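Local coordinates for peroxisomal fatty acid beta-oxidation multifunctional protein MFP2 (Arabidopsis thaliana, PDB 2WTB) that carries out several steps of peroxisomal fatty acid beta-oxidation, hydrating long-chain enoyl-CoAs and oxidising 3-hydroxyacyl-CoAs with NAD+ during seed germination, at residues A[638-643]-A[670-675]; A[143-148]-A[275-280]; A[505-510]-A[560-565]; A[294-299]-A[486-491]; A[334-339]-A[480-485]. One frame throughout, in Å; residues are numbered along the deposited sequence.

Contact 1 of 5, residues A[638-643]-A[670-675]; sequences EACRVF and GIMFWA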
# COMPACT_ATOMS: atom_id res chain seq x y z
N GLU A 638 -4.99 16.78 -15.66
CA GLU A 638 -4.61 15.69 -16.54
C GLU A 638 -5.26 14.39 -16.11
O GLU A 638 -5.67 13.58 -16.94
CB GLU A 638 -3.09 15.55 -16.57
CG GLU A 638 -2.57 14.65 -17.68
CD GLU A 638 -2.92 15.17 -19.06
OE1 GLU A 638 -2.89 16.40 -19.27
OE2 GLU A 638 -3.23 14.34 -19.95
N ALA A 639 -5.35 14.19 -14.79
CA ALA A 639 -6.01 13.02 -14.24
C ALA A 639 -7.46 12.96 -14.72
O ALA A 639 -8.00 11.88 -14.95
CB ALA A 639 -5.96 13.05 -12.72
N CYS A 640 -8.08 14.13 -14.86
CA CYS A 640 -9.46 14.21 -15.32
C CYS A 640 -9.59 13.84 -16.79
O CYS A 640 -10.55 13.17 -17.18
CB CYS A 640 -10.03 15.60 -15.06
SG CYS A 640 -10.32 15.95 -13.32
N ARG A 641 -8.63 14.27 -17.60
CA ARG A 641 -8.58 13.87 -19.00
C ARG A 641 -8.49 12.35 -19.08
O ARG A 641 -9.23 11.70 -19.82
CB ARG A 641 -7.37 14.49 -19.69
CG ARG A 641 -7.39 16.01 -19.77
CD ARG A 641 -6.28 16.52 -20.69
NE ARG A 641 -6.35 17.96 -20.92
CZ ARG A 641 -5.66 18.86 -20.24
NH1 ARG A 641 -4.84 18.48 -19.27
NH2 ARG A 641 -5.79 20.15 -20.52
N VAL A 642 -7.57 11.78 -18.30
CA VAL A 642 -7.39 10.34 -18.24
C VAL A 642 -8.66 9.64 -17.79
O VAL A 642 -9.06 8.62 -18.36
CB VAL A 642 -6.24 9.96 -17.30
CG1 VAL A 642 -6.33 8.50 -16.89
CG2 VAL A 642 -4.90 10.25 -17.95
N PHE A 643 -9.31 10.19 -16.77
CA PHE A 643 -10.52 9.59 -16.22
C PHE A 643 -11.70 9.71 -17.19
O PHE A 643 -12.48 8.78 -17.34
CB PHE A 643 -10.87 10.24 -14.88
CG PHE A 643 -12.10 9.68 -14.25
CD1 PHE A 643 -12.27 8.31 -14.11
CD2 PHE A 643 -13.10 10.52 -13.78
CE1 PHE A 643 -13.40 7.79 -13.52
CE2 PHE A 643 -14.23 10.01 -13.19
CZ PHE A 643 -14.39 8.64 -13.06
N GLY A 670 -5.31 10.50 -2.38
CA GLY A 670 -4.93 10.30 -3.77
C GLY A 670 -5.21 11.54 -4.58
O GLY A 670 -5.96 12.41 -4.15
N ILE A 671 -4.61 11.63 -5.77
CA ILE A 671 -4.70 12.83 -6.59
C ILE A 671 -6.14 13.26 -6.83
O ILE A 671 -6.44 14.45 -6.87
CB ILE A 671 -3.96 12.65 -7.93
CG1 ILE A 671 -3.11 13.88 -8.26
CG2 ILE A 671 -4.95 12.36 -9.05
CD1 ILE A 671 -3.91 15.07 -8.72
N MET A 672 -7.04 12.30 -6.99
CA MET A 672 -8.44 12.60 -7.27
C MET A 672 -9.24 12.83 -5.98
O MET A 672 -10.03 13.77 -5.90
CB MET A 672 -9.09 11.50 -8.11
CG MET A 672 -8.51 11.35 -9.50
SD MET A 672 -8.92 12.72 -10.61
CE MET A 672 -10.69 12.48 -10.79
N PHE A 673 -9.03 11.98 -4.99
CA PHE A 673 -9.67 12.15 -3.69
C PHE A 673 -9.30 13.51 -3.09
O PHE A 673 -10.12 14.15 -2.44
CB PHE A 673 -9.26 11.03 -2.74
CG PHE A 673 -9.89 11.12 -1.38
CD1 PHE A 673 -11.03 10.39 -1.08
CD2 PHE A 673 -9.35 11.94 -0.40
CE1 PHE A 673 -11.61 10.47 0.18
CE2 PHE A 673 -9.93 12.03 0.85
CZ PHE A 673 -11.06 11.29 1.14
N TRP A 674 -8.06 13.93 -3.32
CA TRP A 674 -7.57 15.21 -2.82
C TRP A 674 -8.21 16.36 -3.58
O TRP A 674 -8.60 17.37 -2.99
CB TRP A 674 -6.05 15.27 -2.93
CG TRP A 674 -5.44 16.59 -2.54
CD1 TRP A 674 -5.33 17.09 -1.27
CD2 TRP A 674 -4.85 17.56 -3.41
NE1 TRP A 674 -4.72 18.32 -1.31
CE2 TRP A 674 -4.42 18.63 -2.60
CE3 TRP A 674 -4.66 17.64 -4.79
CZ2 TRP A 674 -3.79 19.76 -3.13
CZ3 TRP A 674 -4.04 18.76 -5.32
CH2 TRP A 674 -3.62 19.81 -4.49
N ALA A 675 -8.33 16.21 -4.89
CA ALA A 675 -8.95 17.22 -5.74
C ALA A 675 -10.36 17.55 -5.27
O ALA A 675 -10.73 18.72 -5.17
CB ALA A 675 -8.97 16.77 -7.20

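Contact 2 of 5, residues A[143-148]-A[275-280]; sequences GVIPGF and SQVVKL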
# COMPACT_ATOMS: atom_id res chain seq x y z
N GLY A 143 -5.17 5.09 10.02
CA GLY A 143 -5.33 6.39 10.64
C GLY A 143 -6.24 6.33 11.85
O GLY A 143 -6.73 7.36 12.32
N VAL A 144 -6.46 5.13 12.35
CA VAL A 144 -7.28 4.94 13.54
C VAL A 144 -6.41 4.40 14.68
O VAL A 144 -5.20 4.20 14.50
CB VAL A 144 -8.47 4.00 13.25
CG1 VAL A 144 -7.99 2.56 13.11
CG2 VAL A 144 -9.53 4.12 14.33
N ILE A 145 -7.00 4.17 15.84
CA ILE A 145 -6.26 3.65 16.99
C ILE A 145 -6.95 2.43 17.59
O ILE A 145 -8.14 2.21 17.36
CB ILE A 145 -6.13 4.71 18.11
CG1 ILE A 145 -7.40 4.71 18.97
CG2 ILE A 145 -5.85 6.09 17.53
CD1 ILE A 145 -7.25 5.46 20.27
N PRO A 146 -6.19 1.63 18.35
CA PRO A 146 -6.78 0.51 19.10
C PRO A 146 -7.87 1.02 20.04
O PRO A 146 -7.61 1.94 20.82
CB PRO A 146 -5.60 -0.02 19.91
CG PRO A 146 -4.40 0.35 19.11
CD PRO A 146 -4.73 1.67 18.49
N GLY A 147 -9.06 0.45 19.96
CA GLY A 147 -10.19 0.96 20.71
C GLY A 147 -10.85 -0.04 21.63
O GLY A 147 -11.97 0.18 22.10
N PHE A 148 -10.16 -1.14 21.90
CA PHE A 148 -10.71 -2.16 22.80
C PHE A 148 -9.81 -2.41 24.01
O PHE A 148 -9.98 -3.39 24.73
CB PHE A 148 -10.96 -3.47 22.04
CG PHE A 148 -12.05 -3.38 21.02
CD1 PHE A 148 -11.83 -3.76 19.70
CD2 PHE A 148 -13.31 -2.92 21.36
CE1 PHE A 148 -12.83 -3.68 18.76
CE2 PHE A 148 -14.32 -2.84 20.42
CZ PHE A 148 -14.08 -3.22 19.12
N SER A 275 -13.11 7.96 19.16
CA SER A 275 -14.36 8.51 18.64
C SER A 275 -14.14 9.82 17.88
O SER A 275 -15.03 10.28 17.16
CB SER A 275 -15.37 8.72 19.76
OG SER A 275 -15.01 9.82 20.59
N GLN A 276 -12.97 10.42 18.05
CA GLN A 276 -12.67 11.68 17.38
C GLN A 276 -11.64 11.50 16.27
O GLN A 276 -11.58 12.30 15.34
CB GLN A 276 -12.19 12.72 18.39
CG GLN A 276 -10.99 12.30 19.22
CD GLN A 276 -10.79 13.18 20.44
OE1 GLN A 276 -11.55 14.11 20.68
NE2 GLN A 276 -9.76 12.88 21.22
N VAL A 277 -10.84 10.44 16.36
CA VAL A 277 -9.83 10.17 15.35
C VAL A 277 -10.46 9.76 14.02
O VAL A 277 -9.86 9.90 12.96
CB VAL A 277 -8.85 9.07 15.81
CG1 VAL A 277 -9.51 7.70 15.70
CG2 VAL A 277 -7.58 9.11 14.98
N VAL A 278 -11.69 9.26 14.09
CA VAL A 278 -12.42 8.83 12.90
C VAL A 278 -12.91 10.04 12.10
O VAL A 278 -13.31 9.91 10.95
CB VAL A 278 -13.61 7.92 13.27
CG1 VAL A 278 -14.37 7.50 12.03
CG2 VAL A 278 -13.13 6.70 14.03
N LYS A 279 -12.86 11.21 12.72
CA LYS A 279 -13.37 12.43 12.09
C LYS A 279 -12.27 13.21 11.38
O LYS A 279 -12.55 14.18 10.67
CB LYS A 279 -14.07 13.31 13.12
CG LYS A 279 -15.24 12.62 13.81
CD LYS A 279 -15.82 13.47 14.93
CE LYS A 279 -16.86 12.70 15.72
NZ LYS A 279 -17.43 13.51 16.83
N LEU A 280 -11.02 12.78 11.55
CA LEU A 280 -9.90 13.42 10.88
C LEU A 280 -10.01 13.29 9.37
O LEU A 280 -10.52 12.29 8.86
CB LEU A 280 -8.57 12.83 11.36
CG LEU A 280 -8.19 13.07 12.82
CD1 LEU A 280 -6.93 12.28 13.18
CD2 LEU A 280 -7.99 14.55 13.10

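Contact 3 of 5, residues A[505-510]-A[560-565]; sequences YTQAAM and ERTYKS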
# COMPACT_ATOMS: atom_id res chain seq x y z
N TYR A 505 3.51 17.86 -13.86
CA TYR A 505 4.19 18.08 -12.59
C TYR A 505 5.55 18.76 -12.77
O TYR A 505 5.76 19.88 -12.31
CB TYR A 505 4.36 16.73 -11.90
CG TYR A 505 5.01 16.74 -10.54
CD1 TYR A 505 4.41 17.38 -9.46
CD2 TYR A 505 6.20 16.06 -10.31
CE1 TYR A 505 5.00 17.37 -8.21
CE2 TYR A 505 6.79 16.04 -9.07
CZ TYR A 505 6.18 16.69 -8.02
OH TYR A 505 6.78 16.66 -6.78
N THR A 506 6.46 18.07 -13.45
CA THR A 506 7.81 18.59 -13.66
C THR A 506 7.86 19.83 -14.55
O THR A 506 8.67 20.73 -14.33
CB THR A 506 8.73 17.50 -14.25
OG1 THR A 506 9.22 16.67 -13.19
CG2 THR A 506 9.91 18.13 -14.97
N GLN A 507 6.99 19.90 -15.55
CA GLN A 507 6.98 21.03 -16.47
C GLN A 507 6.45 22.29 -15.81
O GLN A 507 6.95 23.39 -16.06
CB GLN A 507 6.18 20.70 -17.73
CG GLN A 507 6.80 19.59 -18.57
CD GLN A 507 5.97 19.25 -19.79
OE1 GLN A 507 5.05 19.99 -20.16
NE2 GLN A 507 6.29 18.13 -20.44
N ALA A 508 5.43 22.14 -14.97
CA ALA A 508 4.86 23.28 -14.25
C ALA A 508 5.91 23.87 -13.32
O ALA A 508 6.02 25.09 -13.17
CB ALA A 508 3.64 22.86 -13.46
N ALA A 509 6.68 22.99 -12.69
CA ALA A 509 7.75 23.41 -11.80
C ALA A 509 8.80 24.22 -12.56
O ALA A 509 9.13 25.34 -12.17
CB ALA A 509 8.39 22.20 -11.15
N MET A 510 9.31 23.65 -13.65
CA MET A 510 10.36 24.29 -14.42
C MET A 510 9.93 25.61 -15.05
O MET A 510 10.73 26.53 -15.18
CB MET A 510 10.91 23.34 -15.48
CG MET A 510 11.73 22.20 -14.91
SD MET A 510 12.78 21.38 -16.13
CE MET A 510 13.59 20.16 -15.10
N GLU A 560 0.46 21.45 -27.37
CA GLU A 560 -0.22 22.65 -26.90
C GLU A 560 -0.55 22.60 -25.41
O GLU A 560 -1.30 23.43 -24.90
CB GLU A 560 -1.50 22.88 -27.71
N ARG A 561 0.02 21.62 -24.71
CA ARG A 561 -0.24 21.44 -23.29
C ARG A 561 1.05 21.17 -22.53
O ARG A 561 1.02 20.86 -21.33
CB ARG A 561 -1.21 20.28 -23.07
CG ARG A 561 -2.67 20.61 -23.32
CD ARG A 561 -3.46 19.34 -23.60
NE ARG A 561 -3.07 18.25 -22.71
CZ ARG A 561 -3.42 16.98 -22.90
NH1 ARG A 561 -4.18 16.64 -23.93
NH2 ARG A 561 -3.02 16.04 -22.05
N THR A 562 2.17 21.28 -23.22
CA THR A 562 3.46 20.96 -22.61
C THR A 562 4.44 22.12 -22.72
O THR A 562 4.26 23.02 -23.54
CB THR A 562 4.09 19.70 -23.25
OG1 THR A 562 4.38 19.95 -24.63
CG2 THR A 562 3.14 18.51 -23.15
N TYR A 563 5.48 22.08 -21.89
CA TYR A 563 6.53 23.09 -21.93
C TYR A 563 7.91 22.45 -21.92
O TYR A 563 8.33 21.86 -20.93
CB TYR A 563 6.40 24.06 -20.75
CG TYR A 563 7.44 25.15 -20.76
CD1 TYR A 563 7.31 26.25 -21.60
CD2 TYR A 563 8.56 25.08 -19.94
CE1 TYR A 563 8.26 27.25 -21.62
CE2 TYR A 563 9.51 26.08 -19.95
CZ TYR A 563 9.36 27.16 -20.79
OH TYR A 563 10.31 28.16 -20.81
N LYS A 564 8.62 22.58 -23.04
CA LYS A 564 9.96 22.02 -23.17
C LYS A 564 11.01 22.99 -22.64
O LYS A 564 11.55 23.81 -23.38
CB LYS A 564 10.26 21.67 -24.63
N SER A 565 11.29 22.89 -21.34
CA SER A 565 12.30 23.73 -20.71
C SER A 565 13.70 23.29 -21.13
O SER A 565 14.07 22.12 -20.98
CB SER A 565 12.16 23.69 -19.19
OG SER A 565 13.14 24.50 -18.57

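Contact 4 of 5, residues A[294-299]-A[486-491]; sequences RGTAKV and TPVVVG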
# COMPACT_ATOMS: atom_id res chain seq x y z
N ARG A 294 -7.95 -2.22 -2.85
CA ARG A 294 -8.62 -3.49 -3.11
C ARG A 294 -9.36 -3.51 -4.45
O ARG A 294 -9.41 -4.54 -5.12
CB ARG A 294 -9.61 -3.79 -1.99
CG ARG A 294 -8.98 -4.22 -0.69
CD ARG A 294 -10.05 -4.68 0.28
NE ARG A 294 -9.49 -5.39 1.42
CZ ARG A 294 -10.21 -6.16 2.23
NH1 ARG A 294 -11.51 -6.32 2.02
NH2 ARG A 294 -9.64 -6.78 3.26
N GLY A 295 -9.93 -2.37 -4.83
CA GLY A 295 -10.82 -2.31 -5.97
C GLY A 295 -10.17 -2.15 -7.33
O GLY A 295 -10.87 -2.00 -8.33
N THR A 296 -8.85 -2.20 -7.38
CA THR A 296 -8.14 -1.99 -8.64
C THR A 296 -8.27 -3.20 -9.56
O THR A 296 -8.06 -3.08 -10.77
CB THR A 296 -6.65 -1.70 -8.41
OG1 THR A 296 -6.02 -2.83 -7.80
CG2 THR A 296 -6.47 -0.48 -7.52
N ALA A 297 -8.62 -4.34 -8.99
CA ALA A 297 -8.75 -5.57 -9.76
C ALA A 297 -10.16 -5.74 -10.31
O ALA A 297 -10.45 -6.71 -11.01
CB ALA A 297 -8.37 -6.77 -8.91
N LYS A 298 -11.04 -4.80 -9.99
CA LYS A 298 -12.41 -4.84 -10.47
C LYS A 298 -12.57 -3.99 -11.73
O LYS A 298 -12.75 -2.77 -11.64
CB LYS A 298 -13.38 -4.38 -9.38
CG LYS A 298 -14.82 -4.28 -9.84
CD LYS A 298 -15.77 -4.24 -8.66
CE LYS A 298 -15.66 -5.50 -7.83
NZ LYS A 298 -16.61 -5.50 -6.68
N VAL A 299 -12.51 -4.63 -12.89
CA VAL A 299 -12.64 -3.95 -14.16
C VAL A 299 -13.88 -4.44 -14.91
O VAL A 299 -13.86 -5.53 -15.49
CB VAL A 299 -11.40 -4.16 -15.04
CG1 VAL A 299 -11.50 -3.34 -16.33
CG2 VAL A 299 -10.14 -3.80 -14.27
N THR A 486 0.52 -4.35 -6.90
CA THR A 486 -0.84 -3.81 -6.96
C THR A 486 -1.13 -3.35 -8.38
O THR A 486 -0.62 -2.33 -8.83
CB THR A 486 -1.04 -2.65 -5.98
OG1 THR A 486 -1.07 -3.15 -4.64
CG2 THR A 486 -2.35 -1.92 -6.27
N PRO A 487 -1.96 -4.13 -9.10
CA PRO A 487 -2.24 -3.89 -10.51
C PRO A 487 -3.35 -2.88 -10.73
O PRO A 487 -4.34 -2.90 -10.01
CB PRO A 487 -2.72 -5.26 -11.01
CG PRO A 487 -2.60 -6.21 -9.83
CD PRO A 487 -2.62 -5.35 -8.62
N VAL A 488 -3.16 -2.00 -11.70
CA VAL A 488 -4.25 -1.21 -12.24
C VAL A 488 -4.34 -1.48 -13.74
O VAL A 488 -3.32 -1.56 -14.42
CB VAL A 488 -4.06 0.30 -11.99
CG1 VAL A 488 -4.32 0.63 -10.53
CG2 VAL A 488 -2.67 0.75 -12.40
N VAL A 489 -5.56 -1.64 -14.24
CA VAL A 489 -5.76 -1.90 -15.66
C VAL A 489 -6.04 -0.61 -16.41
O VAL A 489 -7.14 -0.06 -16.32
CB VAL A 489 -6.91 -2.90 -15.90
CG1 VAL A 489 -7.16 -3.08 -17.39
CG2 VAL A 489 -6.60 -4.24 -15.24
N VAL A 490 -5.05 -0.13 -17.15
CA VAL A 490 -5.18 1.14 -17.86
C VAL A 490 -5.26 0.93 -19.37
O VAL A 490 -4.91 -0.14 -19.87
CB VAL A 490 -4.03 2.11 -17.51
CG1 VAL A 490 -4.00 2.38 -16.02
CG2 VAL A 490 -2.70 1.55 -17.98
N GLY A 491 -5.71 1.97 -20.08
CA GLY A 491 -5.88 1.89 -21.51
C GLY A 491 -4.65 2.32 -22.28
O GLY A 491 -3.74 2.95 -21.72

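Contact 5 of 5, residues A[334-339]-A[480-485]; sequences SNYPVI and GKKIKK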
# COMPACT_ATOMS: atom_id res chain seq x y z
N SER A 334 8.87 -15.33 -6.79
CA SER A 334 7.54 -15.90 -6.57
C SER A 334 7.43 -17.27 -7.24
O SER A 334 6.39 -17.60 -7.81
CB SER A 334 6.45 -14.97 -7.09
OG SER A 334 6.51 -13.71 -6.45
N ASN A 335 8.50 -18.05 -7.15
CA ASN A 335 8.58 -19.36 -7.81
C ASN A 335 8.00 -19.41 -9.22
O ASN A 335 7.14 -20.24 -9.52
CB ASN A 335 8.00 -20.48 -6.93
CG ASN A 335 6.67 -20.10 -6.30
OD1 ASN A 335 6.60 -19.25 -5.42
ND2 ASN A 335 5.60 -20.77 -6.74
N TYR A 336 8.49 -18.53 -10.08
CA TYR A 336 8.17 -18.57 -11.51
C TYR A 336 9.41 -18.95 -12.30
O TYR A 336 10.41 -18.22 -12.28
CB TYR A 336 7.67 -17.21 -12.00
CG TYR A 336 6.19 -16.94 -11.77
CD1 TYR A 336 5.78 -15.97 -10.87
CD2 TYR A 336 5.22 -17.65 -12.46
CE1 TYR A 336 4.44 -15.72 -10.66
CE2 TYR A 336 3.88 -17.41 -12.26
CZ TYR A 336 3.49 -16.44 -11.36
OH TYR A 336 2.15 -16.19 -11.15
N PRO A 337 9.37 -20.09 -13.00
CA PRO A 337 10.49 -20.45 -13.86
C PRO A 337 10.68 -19.40 -14.95
O PRO A 337 9.82 -19.25 -15.81
CB PRO A 337 10.04 -21.78 -14.48
CG PRO A 337 9.03 -22.32 -13.52
CD PRO A 337 8.32 -21.12 -12.98
N VAL A 338 11.79 -18.67 -14.90
CA VAL A 338 12.01 -17.58 -15.84
C VAL A 338 13.21 -17.83 -16.75
O VAL A 338 14.24 -18.35 -16.31
CB VAL A 338 12.21 -16.24 -15.10
CG1 VAL A 338 12.75 -15.17 -16.04
CG2 VAL A 338 10.89 -15.79 -14.48
N ILE A 339 13.07 -17.46 -18.01
CA ILE A 339 14.14 -17.64 -18.98
C ILE A 339 14.44 -16.34 -19.72
O ILE A 339 13.57 -15.76 -20.37
CB ILE A 339 13.79 -18.75 -20.00
CG1 ILE A 339 14.68 -18.64 -21.23
CG2 ILE A 339 12.32 -18.66 -20.40
CD1 ILE A 339 14.26 -19.56 -22.36
N GLY A 480 0.04 -10.41 -11.36
CA GLY A 480 0.42 -9.24 -10.59
C GLY A 480 0.24 -9.46 -9.11
O GLY A 480 1.11 -9.13 -8.30
N LYS A 481 -0.90 -10.04 -8.74
CA LYS A 481 -1.20 -10.33 -7.34
C LYS A 481 -0.23 -11.38 -6.79
O LYS A 481 0.20 -11.29 -5.64
CB LYS A 481 -2.64 -10.80 -7.19
CG LYS A 481 -3.07 -11.06 -5.75
CD LYS A 481 -4.55 -11.37 -5.66
CE LYS A 481 -4.98 -11.56 -4.21
NZ LYS A 481 -6.44 -11.79 -4.09
N LYS A 482 0.10 -12.36 -7.62
CA LYS A 482 1.00 -13.43 -7.23
C LYS A 482 2.39 -12.91 -6.87
O LYS A 482 3.09 -13.50 -6.05
CB LYS A 482 1.11 -14.48 -8.34
CG LYS A 482 -0.20 -15.12 -8.74
CD LYS A 482 -0.81 -15.91 -7.59
CE LYS A 482 -2.04 -16.67 -8.04
NZ LYS A 482 -2.62 -17.49 -6.93
N ILE A 483 2.79 -11.81 -7.50
CA ILE A 483 4.11 -11.23 -7.25
C ILE A 483 4.04 -9.97 -6.39
O ILE A 483 4.79 -9.02 -6.59
CB ILE A 483 4.86 -10.92 -8.57
CG1 ILE A 483 4.03 -9.99 -9.45
CG2 ILE A 483 5.19 -12.21 -9.31
CD1 ILE A 483 4.69 -9.66 -10.77
N LYS A 484 3.12 -9.98 -5.43
CA LYS A 484 3.02 -8.92 -4.43
C LYS A 484 2.98 -7.52 -5.04
O LYS A 484 3.51 -6.57 -4.46
CB LYS A 484 4.16 -9.04 -3.43
CG LYS A 484 4.35 -10.44 -2.87
CD LYS A 484 3.05 -10.98 -2.29
CE LYS A 484 3.26 -12.33 -1.63
NZ LYS A 484 3.80 -13.34 -2.58
N LYS A 485 2.36 -7.40 -6.21
CA LYS A 485 2.19 -6.11 -6.86
C LYS A 485 0.74 -5.66 -6.74
O LYS A 485 -0.15 -6.47 -6.51
CB LYS A 485 2.58 -6.21 -8.34
CG LYS A 485 4.06 -6.37 -8.60
CD LYS A 485 4.74 -5.02 -8.78
CE LYS A 485 6.18 -5.19 -9.22
NZ LYS A 485 7.05 -5.71 -8.13

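Contact 1 of 5, residues A[638-643]-A[670-675]
Met672 sets its CG beside the backbone N, anti to the carbonyl carbon, and the chain then bends at chi2 (-71°) and again at chi3 (-67°); this hooked shape is what lets one side chain touch three residues of helix 624-644. The bends set SD against the methyl of Ala639, with Met672 SD 3.7 Å from Ala639 CB, and then send CE past it toward the next part of the helix. There the methyl reaches the thiol of Cys640, at 4.3 Å between Met672 CE and Cys640 SG. It also lies obliquely beside the ring of Phe643, with Met672 CE 4.3 Å from Phe643 CD2. Ile671 adds a branch from the same short helix: its CG2 lies 3.9 Å from Ala639 CB, so the alanine methyl is met by both a sulfur and a branched aliphatic group.

The axes of the two short helical segments approach to 11.0 Å, with 113° between their directions, so the helices meet steeply through a few side chains. Leu654 of helix 651-662 packs on Ala639, Phe643 and Met672 alike, joining three helices of the C-terminal part in a buried core. Asp655 OD1 accepts hydrogen bonds from the backbone N of Met672 and of Phe673 at the start of helix 671-678. Glu638 pairs with Arg641 within its own segment, by a weakly angled bond, and with Arg500 and Arg561 outside. Between the two segments themselves the chemistry is all apolar, built from a thioether, a thiol, methyls and a ring, which implies adhesion by dispersion and burial; no directional bond between these two segments fixes one against the other.

Contact 2 of 5, residues A[143-148]-A[275-280]
The Gly143-Val144 peptide is the flat group met across this contact, and Val277 comes to it from beyond the carbonyl oxygen instead of lying over a face: CG2 is 3.3 Å from Gly143 O, with a C-O...CG2 angle near 149°. This peptide belongs to the loop 143-148 of the crotonase-fold hydratase/isomerase part, which runs from strand 134-136 toward helix 150-158. The loop passes by two predicted catalytic residues. Val144 touches the side chain of Glu139, and the backbone N of Phe148 is hydrogen-bonded to Glu119 OE2. The end of helix 263-277 packs against it, where a type I turn runs from Val277 to Leu280.

Val277 divides its two methyls between neighbours. Its CG2, anti to the backbone N, abuts Gly143 O, a van der Waals contact, and also approaches Ile145 CG2 at 4.3 Å, whereas CG1 turns to Val144. The two valines cross at about a right angle. Ile145 is further packed by Val273, Ala274 and Cys251, so helices 247-260 and 263-277 both pack on the loop through this one residue. The tightest methyl pair is Val144 CG2 with Val277 CG1, 3.8 Å apart.

Contact 3 of 5, residues A[505-510]-A[560-565]
Gln507 and Tyr563 bring their CA atoms to 5.9 Å where an irregular segment, extended at Thr562 and Tyr563, passes across a helical turn; farther along, the CA atoms of Met510 and Ser565 are 6.6 Å apart. Between these two points the loop kinks in an inverse gamma turn centred on Lys564. The setting is the helical C-terminal domain of the 3-hydroxyacyl-CoA dehydrogenase family, and the contact ties the loop after helix 544-557 to helix 498-514.

Gln507 makes the polar link. Its chain, extended beyond CG, carries OE1 to the backbone of the loop, where Tyr563 N donates to it at 2.7 Å with a fairly straight N-H...O angle of 160°. The donor stands above the amide, 58° out of the carbonyl plane, and so misses the lone-pair directions. Gln507 OE1 also sits close to Thr562, 3.1 Å from its CA, and the two side chains cross at a slant. Loop and helix are joined a second time by Glu514 of helix 498-514, whose carboxylate takes Tyr563 OH on one oxygen and Ser565 OG on the other. Met510, likewise extended beyond CG, makes a van der Waals contact farther along: its SD is 3.9 Å from Ser565 CB.

Contact 4 of 5, residues A[294-299]-A[486-491]
Thr296 is the first residue of its segment to reach strand 486-491. Its hydroxyl donates to the carbonyl oxygen of Pro487, with Thr296 OG1 2.8 Å from Pro487 O. The C=O...OG1 angle of 163° places the donor nearly in line with the carbonyl bond. A chi1 of 64° sets OG1 between the backbone N and the carbonyl carbon, the crowded position; from there it also makes a weak, secondary approach to Gln293 O, the bond to Pro487 being the main one. The methyl branch is used as well: Thr296 CG2 lies 3.9 Å from Val488 CG1, so one residue meets the strand with a polar and an apolar arm. Thr296 OG1 also passes 4.1 Å from Thr486 CG2, while the hydroxyl of Thr486 pairs with Gln293 OE1.

Strand 486-491 is the outermost strand, on one side, of the sheet in the Rossmann-type NAD-binding domain. The backbones of Thr486, Val488 and Val490 bond to the neighbouring strand 459-464, and the carbonyl of Pro487 between them turns outward, where Thr296 meets it.

Beyond Thr296 the chain swings round, with Lys298 N bonded to Gly295 O. Lys650 NZ grips the carbonyl oxygens of both Gly295 and Lys298 from outside. Val299 then returns to the strand. Its CG2, anti to its own carbonyl carbon, packs at 3.7 Å on Val489 CG2 and equally close to Val489 CB. The side chain of Arg464 lies against both of these valines.

Contact 5 of 5, residues A[334-339]-A[480-485]
Ser334 and Tyr336 face Lys482 and Ile483 where two helix ends come together in the Rossmann-type NAD-binding domain. Segment 334-339 leads from helix 322-332 into strand 338-341, and segment 480-485 is the exit from helix 470-482. Each helix finishes in a Schellman motif, with Asn335 and Lys484 as the respective residues of positive phi.

The polar part is slight. Ser334 OG donates to the carbonyl oxygen of Lys482, with Ser334 OG 3.4 Å from Lys482 O, a weak bond, and the hydroxyl is placed for it by a chi1 of -59° that keeps OG beside its own backbone N.

Van der Waals contacts centre on Ile483 CG2, which is shared by both partners. It lies 3.5 Å from Ser334 OG, and its apolar contact is with Tyr336 CE1 at 3.8 Å, made obliquely to the ring. Leu331 of helix 322-332 also packs on Tyr336.

A third kind of contact sets the phenol oxygen against the root of a lysine. The CB of Lys482 comes at the ring edge, near the ring plane, 3.4 Å from Tyr336 OH, and CG follows at 3.5 Å from the same oxygen. Tyrosine and lysine side chains cross at about a right angle, and the amino end of Lys482 leads away. The Schellman motif at the end of helix 470-482 is held by Lys485 N, which donates to Gly480 O at 3.0 Å.

Along the chain contact 2 comes first, in the hydratase part; contact 4 then opens, encloses contact 5, and closes at strand 486-491, after which contacts 3 and 1 follow. Contacts 4 and 5, with centres about 17 Å apart, adjoin in sequence through helix 470-482 and strand 486-491 and reach the same NAD-domain sheet. Contacts 1 and 3 share the C-terminal helical region and touch directly: Glu638 OE2 is 2.7 Å from Arg561 NH2 in a salt bridge. Contact 1 lies about 16 Å from contact 4, centre to centre, whereas the centres of contacts 2 and 3 stand about 41 Å apart. The set thus spans both catalytic parts of one multifunctional chain.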